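Local coordinates for conserved uncharacterized protein (predicted phosphoesterase COG0622) (Streptococcus pneumoniae, PDB 3CK2), which is a predicted phosphoesterase of the calcineurin-like superfamily that binds two manganese ions and probably hydrolyses phosphate esters, at residues D98-A101 against Q102-A106. Numbering follows the deposited sequence.
Sequences DYWA and QEEEA
Glu-104 folds back toward the indole N-H of Trp-100, one helical turn earlier, and illustrates how residues four apart can bring a carboxylate to an indole N-H. Its CB lies 3.5 Å from Trp-100 O, the same carbonyl that accepts the backbone N-H of Glu-104. CG, set beside its own backbone N (chi1 -67°), touches both that oxygen, at 3.2 Å, and Trp-100 NE1, at 3.5 Å. A bend at chi2 (-66°) then brings CD to 3.8 Å from Trp-100 NE1, and OE2 takes a weak hydrogen bond from Trp-100 NE1 at 3.2 Å, with the carboxylate plane steeply inclined to the indole. The other oxygen, OE1, forms a salt bridge with Lys-79, the stronger of the two ties, so each carboxylate oxygen has a partner. Glu-103 OE2 meets the indole at its edge, in plane, 3.7 Å from Trp-100 CD1. Beyond them the chain leaves the helix in a Schellman motif: Glu-105 has positive phi, and Ala-106 N reaches back to Ala-101 O in a nearly straight 3.2 Å bond. Within the beta-alpha-beta unit of strand 78-83, helix 95-103 and strand 108-110, Trp-100 and Ala-101 pack on Ile-81, while Ala-101 also touches strand 125-130.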
ATOM      1  N   ASP A  98      12.285   5.290   7.142  1.00 31.73           N
ATOM      2  CA  ASP A  98      13.261   5.602   6.105  1.00 31.68           C
ATOM      3  C   ASP A  98      14.605   4.886   6.352  1.00 31.86           C
ATOM      4  O   ASP A  98      15.265   4.480   5.410  1.00 32.46           O
ATOM      5  CB  ASP A  98      13.457   7.122   6.033  1.00 31.79           C
ATOM      6  CG  ASP A  98      14.328   7.558   4.876  1.00 32.46           C
ATOM      7  OD1 ASP A  98      13.970   7.367   3.703  1.00 36.07           O
ATOM      8  OD2 ASP A  98      15.381   8.136   5.132  1.00 35.71           O
ATOM      9  N   TYR A  99      15.028   4.731   7.600  1.00 31.23           N
ATOM     10  CA  TYR A  99      16.261   3.990   7.860  1.00 31.17           C
ATOM     11  C   TYR A  99      16.157   2.533   7.355  1.00 31.02           C
ATOM     12  O   TYR A  99      17.069   2.008   6.715  1.00 30.27           O
ATOM     13  CB  TYR A  99      16.583   4.028   9.348  1.00 31.20           C
ATOM     14  CG  TYR A  99      17.873   3.317   9.734  1.00 31.34           C
ATOM     15  CD1 TYR A  99      19.111   3.924   9.551  1.00 30.92           C
ATOM     16  CD2 TYR A  99      17.840   2.040  10.300  1.00 31.63           C
ATOM     17  CE1 TYR A  99      20.296   3.272   9.914  1.00 31.22           C
ATOM     18  CE2 TYR A  99      19.001   1.388  10.658  1.00 31.69           C
ATOM     19  CZ  TYR A  99      20.225   2.006  10.467  1.00 31.17           C
ATOM     20  OH  TYR A  99      21.352   1.338  10.837  1.00 30.17           O
ATOM     21  N   TRP A 100      15.007   1.915   7.630  1.00 31.16           N
ATOM     22  CA  TRP A 100      14.719   0.539   7.238  1.00 30.76           C
ATOM     23  C   TRP A 100      14.688   0.438   5.737  1.00 30.54           C
ATOM     24  O   TRP A 100      15.240  -0.493   5.193  1.00 31.46           O
ATOM     25  CB  TRP A 100      13.375   0.074   7.841  1.00 30.51           C
ATOM     26  CG  TRP A 100      12.899  -1.273   7.362  1.00 30.47           C
ATOM     27  CD1 TRP A 100      13.629  -2.427   7.341  1.00 30.50           C
ATOM     28  CD2 TRP A 100      11.594  -1.620   6.859  1.00 29.51           C
ATOM     29  NE1 TRP A 100      12.874  -3.463   6.845  1.00 30.39           N
ATOM     30  CE2 TRP A 100      11.619  -2.999   6.544  1.00 29.73           C
ATOM     31  CE3 TRP A 100      10.416  -0.901   6.627  1.00 30.38           C
ATOM     32  CZ2 TRP A 100      10.507  -3.677   6.021  1.00 29.27           C
ATOM     33  CZ3 TRP A 100       9.312  -1.578   6.108  1.00 30.12           C
ATOM     34  CH2 TRP A 100       9.366  -2.952   5.821  1.00 29.85           C
ATOM     35  N   ALA A 101      14.038   1.395   5.072  1.00 30.67           N
ATOM     36  CA  ALA A 101      13.902   1.390   3.614  1.00 30.38           C
ATOM     37  C   ALA A 101      15.257   1.523   2.923  1.00 30.08           C
ATOM     38  O   ALA A 101      15.475   0.990   1.826  1.00 29.82           O
ATOM     39  CB  ALA A 101      12.939   2.511   3.144  1.00 30.49           C
ATOM     40  N   GLN A 102      16.169   2.234   3.574  1.00 29.89           N
ATOM     41  CA  GLN A 102      17.487   2.452   3.024  1.00 29.96           C
ATOM     42  C   GLN A 102      18.342   1.203   3.237  1.00 29.48           C
ATOM     43  O   GLN A 102      19.056   0.781   2.324  1.00 29.05           O
ATOM     44  CB  GLN A 102      18.138   3.667   3.677  1.00 30.66           C
ATOM     45  CG  GLN A 102      17.305   4.918   3.652  1.00 32.06           C
ATOM     46  CD  GLN A 102      17.792   5.911   2.665  1.00 36.44           C
ATOM     47  OE1 GLN A 102      18.873   6.485   2.847  1.00 39.80           O
ATOM     48  NE2 GLN A 102      17.001   6.151   1.600  1.00 39.19           N
ATOM     49  N   GLU A 103      18.249   0.588   4.420  1.00 29.13           N
ATOM     50  CA  GLU A 103      18.980  -0.662   4.656  1.00 29.04           C
ATOM     51  C   GLU A 103      18.511  -1.799   3.719  1.00 27.83           C
ATOM     52  O   GLU A 103      19.315  -2.627   3.295  1.00 27.54           O
ATOM     53  CB  GLU A 103      19.002  -1.057   6.153  1.00 29.44           C
ATOM     54  CG  GLU A 103      17.835  -1.905   6.689  1.00 31.57           C
ATOM     55  CD  GLU A 103      17.979  -2.269   8.200  1.00 31.60           C
ATOM     56  OE1 GLU A 103      19.134  -2.580   8.624  1.00 34.95           O
ATOM     57  OE2 GLU A 103      16.942  -2.246   8.942  1.00 31.09           O
ATOM     58  N   GLU A 104      17.227  -1.793   3.369  1.00 26.61           N
ATOM     59  CA  GLU A 104      16.660  -2.738   2.413  1.00 26.10           C
ATOM     60  C   GLU A 104      16.958  -2.385   0.965  1.00 25.31           C
ATOM     61  O   GLU A 104      16.770  -3.218   0.092  1.00 25.15           O
ATOM     62  CB  GLU A 104      15.129  -2.783   2.556  1.00 26.23           C
ATOM     63  CG  GLU A 104      14.607  -3.364   3.842  1.00 26.77           C
ATOM     64  CD  GLU A 104      14.907  -4.843   4.003  1.00 29.50           C
ATOM     65  OE1 GLU A 104      15.206  -5.551   3.014  1.00 30.87           O
ATOM     66  OE2 GLU A 104      14.842  -5.310   5.145  1.00 31.84           O
ATOM     67  N   GLU A 105      17.377  -1.150   0.706  1.00 24.91           N
ATOM     68  CA  GLU A 105      17.481  -0.613  -0.648  1.00 24.57           C
ATOM     69  C   GLU A 105      16.212  -0.902  -1.475  1.00 23.83           C
ATOM     70  O   GLU A 105      16.276  -1.456  -2.571  1.00 23.18           O
ATOM     71  CB  GLU A 105      18.751  -1.140  -1.327  1.00 25.56           C
ATOM     72  CG  GLU A 105      20.004  -0.309  -0.974  1.00 28.02           C
ATOM     73  CD  GLU A 105      21.234  -1.154  -0.736  1.00 31.80           C
ATOM     74  OE1 GLU A 105      21.626  -1.909  -1.655  1.00 33.25           O
ATOM     75  OE2 GLU A 105      21.815  -1.058   0.377  1.00 35.75           O
ATOM     76  N   ALA A 106      15.063  -0.506  -0.926  1.00 22.95           N
ATOM     77  CA  ALA A 106      13.762  -0.726  -1.564  1.00 22.43           C
ATOM     78  C   ALA A 106      13.558   0.247  -2.748  1.00 21.69           C
ATOM     79  O   ALA A 106      14.052   1.370  -2.715  1.00 21.65           O
ATOM     80  CB  ALA A 106      12.633  -0.570  -0.519  1.00 21.73           C
TER